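3-hydroxyacyl-CoA dehydrogenase (Archaeoglobus fulgidus, PDB 1ZEJ) probably acts as an NAD-dependent dehydrogenase of the 3-hydroxyacyl-CoA dehydrogenase family, oxidising a hydroxyl-bearing substrate, and works as a homodimer. Local coordinates at residues T87-E90 and V91-V95; M131-P134 and H135-L139; K205-L208 and G209-T213; A229-A232 and S233-L236. One frame throughout, in Å; residues are numbered along the deposited sequence.

Interaction 1 of 4, residues T87-E90 and V91-V95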
ATOM      1  N   THR A  87     -11.991  23.453  20.142  1.00 31.19           N
ATOM      2  CA  THR A  87     -12.436  22.489  21.160  1.00 31.07           C
ATOM      3  C   THR A  87     -11.226  21.813  21.793  1.00 31.03           C
ATOM      4  O   THR A  87     -11.150  21.683  23.024  1.00 31.58           O
ATOM      5  CB  THR A  87     -13.353  21.406  20.586  1.00 31.35           C
ATOM      6  OG1 THR A  87     -14.472  22.000  19.900  1.00 30.93           O
ATOM      7  CG2 THR A  87     -13.869  20.495  21.702  1.00 33.76           C
ATOM      8  N   LYS A  88     -10.286  21.383  20.972  1.00 30.12           N
ATOM      9  CA  LYS A  88      -9.078  20.723  21.488  1.00 31.80           C
ATOM     10  C   LYS A  88      -8.245  21.678  22.328  1.00 30.88           C
ATOM     11  O   LYS A  88      -7.824  21.331  23.428  1.00 29.11           O
ATOM     12  CB  LYS A  88      -8.227  20.123  20.350  1.00 31.59           C
ATOM     13  CG  LYS A  88      -8.910  18.907  19.715  1.00 32.43           C
ATOM     14  CD  LYS A  88      -8.026  18.181  18.719  1.00 32.84           C
ATOM     15  CE  LYS A  88      -8.653  16.837  18.264  1.00 32.11           C
ATOM     16  NZ  LYS A  88      -8.234  15.699  19.176  1.00 35.86           N
ATOM     17  N   VAL A  89      -8.054  22.895  21.812  1.00 29.44           N
ATOM     18  CA  VAL A  89      -7.303  23.916  22.537  1.00 28.83           C
ATOM     19  C   VAL A  89      -7.947  24.179  23.910  1.00 29.42           C
ATOM     20  O   VAL A  89      -7.262  24.232  24.928  1.00 27.90           O
ATOM     21  CB  VAL A  89      -7.183  25.186  21.681  1.00 28.61           C
ATOM     22  CG1 VAL A  89      -6.727  26.432  22.503  1.00 28.70           C
ATOM     23  CG2 VAL A  89      -6.247  24.908  20.562  1.00 26.61           C
ATOM     24  N   GLU A  90      -9.261  24.323  23.927  1.00 29.78           N
ATOM     25  CA  GLU A  90      -9.970  24.601  25.174  1.00 31.90           C
ATOM     26  C   GLU A  90      -9.733  23.523  26.254  1.00 30.39           C
ATOM     27  O   GLU A  90      -9.348  23.821  27.396  1.00 29.07           O
ATOM     28  CB  GLU A  90     -11.454  24.785  24.883  1.00 32.34           C
ATOM     29  CG  GLU A  90     -12.331  24.685  26.122  1.00 36.89           C
ATOM     30  CD  GLU A  90     -13.737  25.118  25.877  1.00 38.51           C
ATOM     31  OE1 GLU A  90     -14.031  25.527  24.726  1.00 47.61           O
ATOM     32  OE2 GLU A  90     -14.536  25.067  26.850  1.00 48.98           O
ATOM     33  N   VAL A  91      -9.895  22.263  25.879  1.00 30.34           N
ATOM     34  CA  VAL A  91      -9.708  21.169  26.838  1.00 30.59           C
ATOM     35  C   VAL A  91      -8.263  21.072  27.245  1.00 29.60           C
ATOM     36  O   VAL A  91      -7.985  20.883  28.414  1.00 28.53           O
ATOM     37  CB  VAL A  91     -10.126  19.814  26.157  0.50 30.37           C
ATOM     38  CG1 VAL A  91      -9.675  18.620  26.945  0.50 29.86           C
ATOM     39  CG2 VAL A  91     -11.619  19.787  25.949  0.50 32.07           C
ATOM     40  N   LEU A  92      -7.344  21.217  26.294  1.00 28.91           N
ATOM     41  CA  LEU A  92      -5.918  21.116  26.609  1.00 29.60           C
ATOM     42  C   LEU A  92      -5.412  22.258  27.499  1.00 29.91           C
ATOM     43  O   LEU A  92      -4.607  22.047  28.404  1.00 28.65           O
ATOM     44  CB  LEU A  92      -5.102  21.031  25.317  1.00 30.05           C
ATOM     45  CG  LEU A  92      -5.306  19.716  24.553  1.00 30.46           C
ATOM     46  CD1 LEU A  92      -4.862  19.859  23.106  1.00 32.79           C
ATOM     47  CD2 LEU A  92      -4.554  18.598  25.204  1.00 31.76           C
ATOM     48  N   ARG A  93      -5.878  23.478  27.236  1.00 30.14           N
ATOM     49  CA  ARG A  93      -5.547  24.600  28.095  1.00 30.31           C
ATOM     50  C   ARG A  93      -6.047  24.395  29.542  1.00 31.22           C
ATOM     51  O   ARG A  93      -5.375  24.815  30.473  1.00 31.06           O
ATOM     52  CB  ARG A  93      -6.053  25.923  27.524  1.00 30.88           C
ATOM     53  CG  ARG A  93      -5.202  26.406  26.360  1.00 30.38           C
ATOM     54  CD  ARG A  93      -5.710  27.719  25.863  1.00 33.97           C
ATOM     55  NE  ARG A  93      -5.461  28.772  26.844  1.00 36.98           N
ATOM     56  CZ  ARG A  93      -4.278  29.333  27.105  1.00 36.19           C
ATOM     57  NH1 ARG A  93      -3.172  28.964  26.471  1.00 35.74           N
ATOM     58  NH2 ARG A  93      -4.208  30.312  28.000  1.00 38.54           N
ATOM     59  N   GLU A  94      -7.196  23.750  29.719  1.00 30.67           N
ATOM     60  CA  GLU A  94      -7.694  23.434  31.032  1.00 31.98           C
ATOM     61  C   GLU A  94      -6.807  22.420  31.743  1.00 31.29           C
ATOM     62  O   GLU A  94      -6.384  22.628  32.906  1.00 30.73           O
ATOM     63  CB  GLU A  94      -9.102  22.884  30.894  1.00 32.25           C
ATOM     64  CG  GLU A  94      -9.755  22.503  32.147  1.00 34.94           C
ATOM     65  CD  GLU A  94     -11.274  22.368  31.955  1.00 36.62           C
ATOM     66  OE1 GLU A  94     -11.719  21.962  30.837  1.00 38.91           O
ATOM     67  OE2 GLU A  94     -11.997  22.673  32.918  1.00 41.54           O
ATOM     68  N   VAL A  95      -6.476  21.334  31.038  1.00 30.26           N
ATOM     69  CA  VAL A  95      -5.668  20.290  31.657  1.00 30.09           C
ATOM     70  C   VAL A  95      -4.234  20.728  31.918  1.00 29.89           C
ATOM     71  O   VAL A  95      -3.631  20.310  32.890  1.00 29.64           O
ATOM     72  CB  VAL A  95      -5.757  18.966  30.838  0.50 30.57           C
ATOM     73  CG1 VAL A  95      -4.571  18.084  31.066  0.50 31.39           C
ATOM     74  CG2 VAL A  95      -7.020  18.239  31.223  0.50 31.67           C
TER
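Val89 and Arg93, one helical turn apart, lie side by side and point the same way: CG1 of Val89 rests against CD of Arg93 at 3.7 Å. The arginine's first torsion sets CG anti to its carbonyl carbon (chi1 -75°), which lays the methylenes along the valine, and a bend at chi3 then carries the guanidinium off, where NH1 bonds to the backbone oxygen of Arg118. A long aliphatic stem suits this border position. Leu92 instead folds back over the turn before it, with CG 3.2 Å from Lys88 O, and its side chain goes on to pack against Ile115 and Leu119. Beneath these contacts runs the regular i to i+4 pattern of an alpha helix: Arg93 N to Val89 O at 2.8 Å, Leu92 N to Lys88 O at 2.9 Å. The helix, 85-96, is the crossover of a beta-alpha-beta unit between strands 76-79 and 103-105 of the Rossmann-type NAD domain, and Val91 and Val95 turn their branched, compact side chains onto Ile18 of strand 14-18. Lys88, predicted to bind NAD, is buried; its chain, extended to CE and turned at the last torsion, takes NZ to a salt bridge with Glu79 and hydrogen bonds with Ser105 OG and Asn106 O. On the outer side Glu90 OE2 and Glu94 OE1 stay 5.8 Å apart, like charges that probably repel mildly.

Interaction 2 of 4, residues M131-P134 and H135-L139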
HETATM    1  N   MSE A 131      -4.660   4.067  15.598  1.00 28.66           N
HETATM    2  CA  MSE A 131      -5.427   3.550  14.462  1.00 29.73           C
HETATM    3  C   MSE A 131      -6.703   2.897  15.016  1.00 30.13           C
HETATM    4  O   MSE A 131      -6.918   2.833  16.223  1.00 32.22           O
HETATM    5  CB  MSE A 131      -4.588   2.571  13.633  1.00 28.58           C
HETATM    6  CG  MSE A 131      -3.181   3.028  13.316  1.00 30.00           C
HETATM    7 SE   MSE A 131      -3.129   4.621  12.184  1.00 34.66          SE
HETATM    8  CE  MSE A 131      -1.513   5.535  12.881  1.00 33.08           C
ATOM      9  N   ASN A 132      -7.588   2.504  14.138  1.00 30.97           N
ATOM     10  CA  ASN A 132      -8.914   2.074  14.545  1.00 32.02           C
ATOM     11  C   ASN A 132      -9.106   0.595  14.320  1.00 31.20           C
ATOM     12  O   ASN A 132      -9.041   0.170  13.178  1.00 29.66           O
ATOM     13  CB  ASN A 132      -9.968   2.832  13.724  1.00 33.24           C
ATOM     14  CG  ASN A 132     -11.379   2.715  14.316  1.00 38.09           C
ATOM     15  OD1 ASN A 132     -11.573   2.441  15.516  1.00 44.59           O
ATOM     16  ND2 ASN A 132     -12.366   2.920  13.473  1.00 43.30           N
ATOM     17  N   PRO A 133      -9.415  -0.184  15.381  1.00 30.48           N
ATOM     18  CA  PRO A 133      -9.500   0.183  16.808  1.00 30.36           C
ATOM     19  C   PRO A 133      -8.144   0.256  17.490  1.00 29.28           C
ATOM     20  O   PRO A 133      -7.270  -0.587  17.183  1.00 27.71           O
ATOM     21  CB  PRO A 133     -10.330  -0.945  17.420  1.00 30.81           C
ATOM     22  CG  PRO A 133     -10.716  -1.873  16.317  1.00 30.68           C
ATOM     23  CD  PRO A 133      -9.806  -1.580  15.165  1.00 30.63           C
ATOM     24  N   PRO A 134      -7.953   1.261  18.391  1.00 29.15           N
ATOM     25  CA  PRO A 134      -6.692   1.484  19.079  1.00 27.82           C
ATOM     26  C   PRO A 134      -6.143   0.255  19.780  1.00 27.36           C
ATOM     27  O   PRO A 134      -4.950   0.072  19.796  1.00 28.07           O
ATOM     28  CB  PRO A 134      -7.056   2.551  20.090  1.00 28.41           C
ATOM     29  CG  PRO A 134      -8.053   3.316  19.431  1.00 29.45           C
ATOM     30  CD  PRO A 134      -8.922   2.311  18.762  1.00 29.53           C
ATOM     31  N   HIS A 135      -7.020  -0.601  20.294  1.00 27.24           N
ATOM     32  CA  HIS A 135      -6.625  -1.750  21.073  1.00 28.70           C
ATOM     33  C   HIS A 135      -6.333  -2.949  20.209  1.00 28.57           C
ATOM     34  O   HIS A 135      -5.890  -3.965  20.724  1.00 29.93           O
ATOM     35  CB  HIS A 135      -7.708  -2.151  22.100  1.00 30.64           C
ATOM     36  CG  HIS A 135      -9.113  -2.054  21.584  1.00 32.84           C
ATOM     37  ND1 HIS A 135      -9.933  -3.148  21.444  1.00 37.53           N
ATOM     38  CD2 HIS A 135      -9.850  -0.975  21.203  1.00 36.58           C
ATOM     39  CE1 HIS A 135     -11.111  -2.760  20.982  1.00 38.22           C
ATOM     40  NE2 HIS A 135     -11.088  -1.445  20.827  1.00 39.53           N
ATOM     41  N   VAL A 136      -6.598  -2.860  18.907  1.00 27.05           N
ATOM     42  CA  VAL A 136      -6.277  -3.945  17.994  1.00 26.03           C
ATOM     43  C   VAL A 136      -5.059  -3.649  17.115  1.00 25.75           C
ATOM     44  O   VAL A 136      -4.162  -4.485  16.941  1.00 24.10           O
ATOM     45  CB  VAL A 136      -7.529  -4.242  17.130  1.00 26.67           C
ATOM     46  CG1 VAL A 136      -7.223  -5.234  15.991  1.00 26.43           C
ATOM     47  CG2 VAL A 136      -8.692  -4.733  18.043  1.00 28.34           C
HETATM   48  N   MSE A 137      -5.086  -2.485  16.487  1.00 25.99           N
HETATM   49  CA  MSE A 137      -4.146  -2.141  15.429  1.00 27.65           C
HETATM   50  C   MSE A 137      -2.819  -1.765  16.105  1.00 27.29           C
HETATM   51  O   MSE A 137      -2.821  -0.986  17.034  1.00 27.80           O
HETATM   52  CB  MSE A 137      -4.663  -0.951  14.618  1.00 27.33           C
HETATM   53  CG  MSE A 137      -5.943  -1.220  13.886  1.00 29.74           C
HETATM   54 SE   MSE A 137      -5.881  -2.733  12.760  1.00 32.52          SE
HETATM   55  CE  MSE A 137      -4.978  -1.994  11.279  1.00 29.86           C
ATOM     56  N   PRO A 138      -1.696  -2.358  15.657  1.00 26.94           N
ATOM     57  CA  PRO A 138      -0.409  -2.141  16.331  1.00 26.74           C
ATOM     58  C   PRO A 138       0.278  -0.800  16.147  1.00 26.96           C
ATOM     59  O   PRO A 138       1.034  -0.403  17.043  1.00 28.10           O
ATOM     60  CB  PRO A 138       0.454  -3.290  15.775  1.00 26.37           C
ATOM     61  CG  PRO A 138      -0.119  -3.583  14.467  1.00 26.77           C
ATOM     62  CD  PRO A 138      -1.578  -3.389  14.617  1.00 26.21           C
ATOM     63  N   LEU A 139       0.012  -0.075  15.058  1.00 25.16           N
ATOM     64  CA  LEU A 139       0.732   1.171  14.802  1.00 25.56           C
ATOM     65  C   LEU A 139       0.169   2.346  15.588  1.00 24.30           C
ATOM     66  O   LEU A 139      -1.057   2.539  15.664  1.00 24.28           O
ATOM     67  CB  LEU A 139       0.790   1.491  13.290  1.00 25.14           C
ATOM     68  CG  LEU A 139       1.582   2.755  12.966  1.00 25.14           C
ATOM     69  CD1 LEU A 139       3.107   2.489  13.028  1.00 27.36           C
ATOM     70  CD2 LEU A 139       1.240   3.266  11.641  1.00 23.82           C
TER
HETATM   71  O   HOH W   1      -3.227   2.051  17.045  1.00 21.48           O
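Pro133 O receives two backbone N-H groups across the turn. Met137 N lies 3.0 Å from Pro133 O in an almost straight bond, with an N-H...O angle of 175°, whereas Val136 N, 2.9 Å from Pro133 O, comes from above the carbonyl plane. A single water ties the two ends of the loop together: it accepts from Met131 N and donates to Met137 O and Leu139 O. Apolar contacts fill in around these bonds. CB of selenomethionine Met131 meets CB of selenomethionine Met137 at 3.7 Å, and the bent chain of Met131 brings CE to 3.8 Å from Leu139 CD2. Pro133, preceded by a cis peptide, sets CG against Val136 CG2 at 3.9 Å and CB against the imidazole of His135, 3.5 Å from NE2. That ring reaches back because chi1 of His135 is 40°, placing CG between the backbone N and the carbonyl carbon. Outside the loop, Lys165 NZ bonds to Pro134 O and Met137 O, while Arg279 of the second subunit bonds to Asn132 O. The loop joins antiparallel strands 125-130 and 139-144 and carries Asn132, predicted to bind NAD; its Met131 side chain lies near His129, predicted to matter for catalysis. With prolines limiting backbone rotation and water, lysine and arginine meeting its carbonyls, the loop probably presents Asn132 in a well-defined position.

Interaction 3 of 4, residues K205-L208 and G209-T213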
ATOM      1  N   LYS A 205      -5.147  -5.306  -3.472  1.00 29.32           N
ATOM      2  CA  LYS A 205      -5.559  -6.477  -2.694  1.00 30.82           C
ATOM      3  C   LYS A 205      -4.849  -7.741  -3.169  1.00 30.91           C
ATOM      4  O   LYS A 205      -4.600  -8.642  -2.369  1.00 32.63           O
ATOM      5  CB  LYS A 205      -7.054  -6.677  -2.769  1.00 30.77           C
ATOM      6  CG  LYS A 205      -7.871  -5.631  -2.015  1.00 29.97           C
ATOM      7  CD  LYS A 205      -9.330  -5.670  -2.404  1.00 33.88           C
ATOM      8  CE  LYS A 205     -10.108  -6.606  -1.620  1.00 40.15           C
ATOM      9  NZ  LYS A 205     -11.590  -6.291  -1.801  1.00 43.88           N
ATOM     10  N   HIS A 206      -4.505  -7.803  -4.455  1.00 30.23           N
ATOM     11  CA  HIS A 206      -3.861  -9.012  -5.026  1.00 32.14           C
ATOM     12  C   HIS A 206      -2.408  -8.868  -5.342  1.00 31.68           C
ATOM     13  O   HIS A 206      -1.832  -9.784  -5.918  1.00 32.12           O
ATOM     14  CB  HIS A 206      -4.573  -9.435  -6.281  1.00 32.68           C
ATOM     15  CG  HIS A 206      -6.014  -9.713  -6.036  1.00 38.46           C
ATOM     16  ND1 HIS A 206      -6.430 -10.717  -5.189  1.00 43.48           N
ATOM     17  CD2 HIS A 206      -7.131  -9.059  -6.425  1.00 44.46           C
ATOM     18  CE1 HIS A 206      -7.749 -10.705  -5.116  1.00 46.05           C
ATOM     19  NE2 HIS A 206      -8.200  -9.706  -5.854  1.00 45.08           N
ATOM     20  N   HIS A 207      -1.832  -7.713  -5.024  1.00 31.81           N
ATOM     21  CA  HIS A 207      -0.420  -7.485  -5.285  1.00 30.88           C
ATOM     22  C   HIS A 207       0.273  -6.472  -4.379  1.00 30.65           C
ATOM     23  O   HIS A 207       1.028  -6.880  -3.506  1.00 29.79           O
ATOM     24  CB  HIS A 207      -0.217  -7.112  -6.738  1.00 31.04           C
ATOM     25  CG  HIS A 207       1.220  -6.965  -7.121  1.00 29.67           C
ATOM     26  ND1 HIS A 207       2.092  -8.031  -7.137  1.00 28.35           N
ATOM     27  CD2 HIS A 207       1.953  -5.869  -7.426  1.00 28.42           C
ATOM     28  CE1 HIS A 207       3.287  -7.601  -7.487  1.00 29.93           C
ATOM     29  NE2 HIS A 207       3.236  -6.288  -7.634  1.00 28.88           N
ATOM     30  N   LEU A 208       0.040  -5.168  -4.572  1.00 29.78           N
ATOM     31  CA  LEU A 208       0.860  -4.177  -3.914  1.00 31.25           C
ATOM     32  C   LEU A 208       0.731  -4.191  -2.426  1.00 29.69           C
ATOM     33  O   LEU A 208       1.697  -3.924  -1.712  1.00 29.82           O
ATOM     34  CB  LEU A 208       0.576  -2.754  -4.410  1.00 31.94           C
ATOM     35  CG  LEU A 208       1.437  -2.238  -5.559  1.00 37.31           C
ATOM     36  CD1 LEU A 208       1.237  -0.717  -5.636  1.00 39.34           C
ATOM     37  CD2 LEU A 208       2.958  -2.566  -5.420  1.00 35.68           C
ATOM     38  N   GLY A 209      -0.466  -4.512  -1.943  1.00 28.15           N
ATOM     39  CA  GLY A 209      -0.679  -4.533  -0.490  1.00 27.23           C
ATOM     40  C   GLY A 209       0.153  -5.645   0.145  1.00 26.75           C
ATOM     41  O   GLY A 209       0.659  -5.512   1.236  1.00 26.17           O
ATOM     42  N   LEU A 210       0.254  -6.766  -0.547  1.00 26.18           N
ATOM     43  CA  LEU A 210       1.020  -7.905  -0.071  1.00 28.75           C
ATOM     44  C   LEU A 210       2.519  -7.541   0.009  1.00 27.71           C
ATOM     45  O   LEU A 210       3.167  -7.843   0.977  1.00 26.57           O
ATOM     46  CB  LEU A 210       0.845  -9.090  -1.007  1.00 28.22           C
ATOM     47  CG  LEU A 210      -0.408  -9.952  -0.667  1.00 33.72           C
ATOM     48  CD1 LEU A 210      -1.640  -9.282  -1.014  1.00 34.88           C
ATOM     49  CD2 LEU A 210      -0.347 -11.327  -1.383  1.00 33.96           C
ATOM     50  N   LEU A 211       3.052  -6.957  -1.055  1.00 27.71           N
ATOM     51  CA  LEU A 211       4.461  -6.559  -1.065  1.00 28.47           C
ATOM     52  C   LEU A 211       4.775  -5.510  -0.011  1.00 26.75           C
ATOM     53  O   LEU A 211       5.801  -5.582   0.661  1.00 27.16           O
ATOM     54  CB  LEU A 211       4.865  -6.008  -2.425  1.00 28.26           C
ATOM     55  CG  LEU A 211       4.758  -6.932  -3.653  1.00 31.23           C
ATOM     56  CD1 LEU A 211       5.314  -6.232  -4.832  1.00 30.45           C
ATOM     57  CD2 LEU A 211       5.558  -8.176  -3.336  1.00 31.36           C
ATOM     58  N   TYR A 212       3.908  -4.517   0.122  1.00 26.10           N
ATOM     59  CA  TYR A 212       4.153  -3.442   1.053  1.00 26.85           C
ATOM     60  C   TYR A 212       3.938  -3.918   2.500  1.00 27.24           C
ATOM     61  O   TYR A 212       4.593  -3.436   3.413  1.00 27.39           O
ATOM     62  CB  TYR A 212       3.258  -2.232   0.743  1.00 27.23           C
ATOM     63  CG  TYR A 212       3.685  -1.421  -0.476  1.00 28.71           C
ATOM     64  CD1 TYR A 212       4.639  -1.868  -1.368  1.00 29.62           C
ATOM     65  CD2 TYR A 212       3.037  -0.224  -0.769  1.00 30.40           C
ATOM     66  CE1 TYR A 212       4.962  -1.113  -2.538  1.00 29.96           C
ATOM     67  CE2 TYR A 212       3.330   0.507  -1.898  1.00 30.71           C
ATOM     68  CZ  TYR A 212       4.280   0.086  -2.773  1.00 30.73           C
ATOM     69  OH  TYR A 212       4.552   0.912  -3.835  1.00 29.84           O
ATOM     70  N   THR A 213       3.062  -4.905   2.700  1.00 26.95           N
ATOM     71  CA  THR A 213       2.894  -5.520   4.016  1.00 26.47           C
ATOM     72  C   THR A 213       4.155  -6.241   4.475  1.00 27.63           C
ATOM     73  O   THR A 213       4.611  -6.048   5.591  1.00 27.32           O
ATOM     74  CB  THR A 213       1.695  -6.484   4.033  1.00 26.75           C
ATOM     75  OG1 THR A 213       0.494  -5.727   3.867  1.00 27.47           O
ATOM     76  CG2 THR A 213       1.619  -7.276   5.314  1.00 28.34           C
TER
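His207 O is met by two N-H groups from the next turn: Leu211 N at 3.2 Å in a normal helical bond, and Leu210 N at 3.1 Å with an N-H...O angle of only 121°, a weak bond. Leu208 O takes Tyr212 N at 2.9 Å. Gly209 O has two donors, Thr213 N and OG1, which reach it from opposite faces of its plane; the hydroxyl bond, OG1 to Gly209 O, is 2.6 Å. Threonine suits this place because its hydroxyl can turn back onto its own helix; OG1 also makes a weak hydrogen bond with Thr213 OG1 of the second subunit. The phenol of Tyr212 is satisfied by Asn180 ND2 of the second subunit. Leu208 and Tyr212 run alongside each other, CD2 3.8 Å from CE1. With CG of His207 anti to the backbone N (chi1 -175°), its imidazole meets Leu211, whose CG lies over one face, offset toward the rim, and whose CD1 comes 3.5 Å from NE2. Side-chain-less Gly209 lets Thr213 of the second subunit pack against it. A wider pi-type turn lies at 205-208 within helix 197-224, part of the helical C-terminal domain through which dehydrogenases of this family dimerise.

Interaction 4 of 4, residues A229-A232 and S233-L236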
ATOM      1  N   ALA A 229      15.201   0.533 -10.816  1.00 38.02           N
ATOM      2  CA  ALA A 229      14.198   1.534 -10.498  1.00 39.53           C
ATOM      3  C   ALA A 229      14.576   2.928 -10.964  1.00 41.22           C
ATOM      4  O   ALA A 229      13.739   3.646 -11.487  1.00 41.80           O
ATOM      5  CB  ALA A 229      13.895   1.530  -8.997  1.00 40.14           C
ATOM      6  N   TYR A 230      15.833   3.314 -10.801  1.00 42.37           N
ATOM      7  CA  TYR A 230      16.251   4.634 -11.212  1.00 44.31           C
ATOM      8  C   TYR A 230      16.133   4.839 -12.729  1.00 44.65           C
ATOM      9  O   TYR A 230      15.605   5.848 -13.177  1.00 45.39           O
ATOM     10  CB  TYR A 230      17.695   4.897 -10.804  1.00 45.46           C
ATOM     11  CG  TYR A 230      18.073   6.354 -10.945  1.00 48.26           C
ATOM     12  CD1 TYR A 230      17.720   7.275  -9.959  1.00 50.59           C
ATOM     13  CD2 TYR A 230      18.769   6.816 -12.052  1.00 49.55           C
ATOM     14  CE1 TYR A 230      18.033   8.609 -10.071  1.00 50.23           C
ATOM     15  CE2 TYR A 230      19.093   8.162 -12.173  1.00 50.68           C
ATOM     16  CZ  TYR A 230      18.711   9.051 -11.169  1.00 49.96           C
ATOM     17  OH  TYR A 230      19.024  10.394 -11.239  1.00 51.46           O
ATOM     18  N   TYR A 231      16.661   3.895 -13.499  1.00 44.01           N
ATOM     19  CA  TYR A 231      16.561   3.946 -14.959  1.00 44.25           C
ATOM     20  C   TYR A 231      15.118   3.720 -15.435  1.00 43.19           C
ATOM     21  O   TYR A 231      14.714   4.309 -16.406  1.00 43.96           O
ATOM     22  CB  TYR A 231      17.529   2.943 -15.604  1.00 44.75           C
ATOM     23  CG  TYR A 231      18.977   3.251 -15.311  1.00 46.67           C
ATOM     24  CD1 TYR A 231      19.564   4.441 -15.756  1.00 47.46           C
ATOM     25  CD2 TYR A 231      19.768   2.357 -14.586  1.00 47.92           C
ATOM     26  CE1 TYR A 231      20.884   4.731 -15.475  1.00 48.45           C
ATOM     27  CE2 TYR A 231      21.087   2.634 -14.300  1.00 47.54           C
ATOM     28  CZ  TYR A 231      21.650   3.820 -14.739  1.00 48.36           C
ATOM     29  OH  TYR A 231      22.979   4.081 -14.464  1.00 47.70           O
ATOM     30  N   ALA A 232      14.335   2.907 -14.747  1.00 42.81           N
ATOM     31  CA  ALA A 232      12.934   2.701 -15.152  1.00 42.50           C
ATOM     32  C   ALA A 232      12.122   3.951 -14.875  1.00 42.35           C
ATOM     33  O   ALA A 232      11.443   4.452 -15.758  1.00 44.21           O
ATOM     34  CB  ALA A 232      12.317   1.501 -14.464  1.00 42.35           C
ATOM     35  N   SER A 233      12.227   4.505 -13.677  1.00 42.19           N
ATOM     36  CA  SER A 233      11.542   5.778 -13.385  1.00 41.88           C
ATOM     37  C   SER A 233      11.986   6.899 -14.305  1.00 41.14           C
ATOM     38  O   SER A 233      11.139   7.620 -14.852  1.00 41.00           O
ATOM     39  CB  SER A 233      11.809   6.207 -11.935  0.50 42.13           C
ATOM     40  OG  SER A 233      13.123   6.736 -11.806  0.50 41.26           O
ATOM     41  N   LEU A 234      13.298   7.019 -14.518  1.00 40.66           N
ATOM     42  CA  LEU A 234      13.864   7.990 -15.484  1.00 40.26           C
ATOM     43  C   LEU A 234      13.257   7.871 -16.911  1.00 41.14           C
ATOM     44  O   LEU A 234      12.969   8.882 -17.586  1.00 40.77           O
ATOM     45  CB  LEU A 234      15.382   7.790 -15.565  1.00 39.87           C
ATOM     46  CG  LEU A 234      16.143   8.746 -16.481  1.00 40.80           C
ATOM     47  CD1 LEU A 234      16.152  10.143 -15.895  1.00 43.27           C
ATOM     48  CD2 LEU A 234      17.564   8.269 -16.731  1.00 40.92           C
ATOM     49  N   TYR A 235      13.072   6.633 -17.384  1.00 41.59           N
ATOM     50  CA  TYR A 235      12.470   6.429 -18.699  1.00 41.38           C
ATOM     51  C   TYR A 235      11.048   6.965 -18.628  1.00 41.87           C
ATOM     52  O   TYR A 235      10.621   7.723 -19.487  1.00 41.63           O
ATOM     53  CB  TYR A 235      12.448   4.944 -19.102  1.00 41.43           C
ATOM     54  CG  TYR A 235      11.483   4.636 -20.263  1.00 40.92           C
ATOM     55  CD1 TYR A 235      10.130   4.339 -20.022  1.00 42.24           C
ATOM     56  CD2 TYR A 235      11.918   4.636 -21.572  1.00 41.21           C
ATOM     57  CE1 TYR A 235       9.245   4.059 -21.093  1.00 41.49           C
ATOM     58  CE2 TYR A 235      11.052   4.349 -22.644  1.00 40.96           C
ATOM     59  CZ  TYR A 235       9.709   4.075 -22.391  1.00 41.05           C
ATOM     60  OH  TYR A 235       8.819   3.800 -23.434  1.00 38.90           O
ATOM     61  N   LEU A 236      10.315   6.539 -17.597  1.00 42.63           N
ATOM     62  CA  LEU A 236       8.924   6.936 -17.422  1.00 43.66           C
ATOM     63  C   LEU A 236       8.804   8.456 -17.309  1.00 44.83           C
ATOM     64  O   LEU A 236       7.911   9.058 -17.901  1.00 44.64           O
ATOM     65  CB  LEU A 236       8.321   6.266 -16.177  1.00 43.67           C
ATOM     66  CG  LEU A 236       8.126   4.756 -16.320  1.00 44.02           C
ATOM     67  CD1 LEU A 236       7.669   4.157 -14.991  1.00 43.73           C
ATOM     68  CD2 LEU A 236       7.144   4.442 -17.469  1.00 44.55           C
TER
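A chi1 of 76° places OG of Ser233 between its own backbone N and carbonyl carbon, from where, in the conformer described, the hydroxyl reaches back to donate to Tyr230 O at 3.0 Å. Leu234 N bonds to the same oxygen, 2.9 Å away, on the same face of the carbonyl plane as the hydroxyl, so Tyr230 O accepts two hydrogen bonds. Serine is small enough to curl onto its helix in this way. In Leu234, CG stands anti to the backbone N (chi1 -178°), and CD2 comes within 4.4 Å of Tyr231 CD1, meeting that ring obliquely. These contacts lie on helix 226-240 of the C-terminal helical domain, where bonds of alpha-helical spacing continue: Ser233 N to Ala229 O at 2.8 Å, Tyr235 N to Tyr231 O and Leu236 N to Ala232 O each at 3.0 Å. One flank, with Tyr230, Ser233 and Leu234, packs on Pro247, and Tyr230 also leans on Leu251 and Ile255 of helix 249-256. Ala232 and Leu236 face Val109 of the second subunit, alanine being short enough to let that chain come close, while Tyr235 hydrogen-bonds through OH to Ser111 N of the second subunit.

In the fold
The four contacts follow one another along the chain. Interactions 1 and 2 belong to the NAD-binding domain, on helix 85-96 and on the loop between strands 125-130 and 139-144, with centres about 25 Å apart. Interactions 3 and 4 belong to the C-terminal domain, on the consecutive helices 197-224 and 226-240, centres about 22 Å apart. Interaction 1 lies about 49 Å, centre to centre, from interaction 4, on opposite sides of the chain's centre. Residues 131-139 and 205-213 also meet between subunits, since His207 of the second subunit packs on Met131. Interactions 2, 3 and 4 all touch that subunit, so dimerisation brings the C-terminal helices of one chain beside the nucleotide domain of the other.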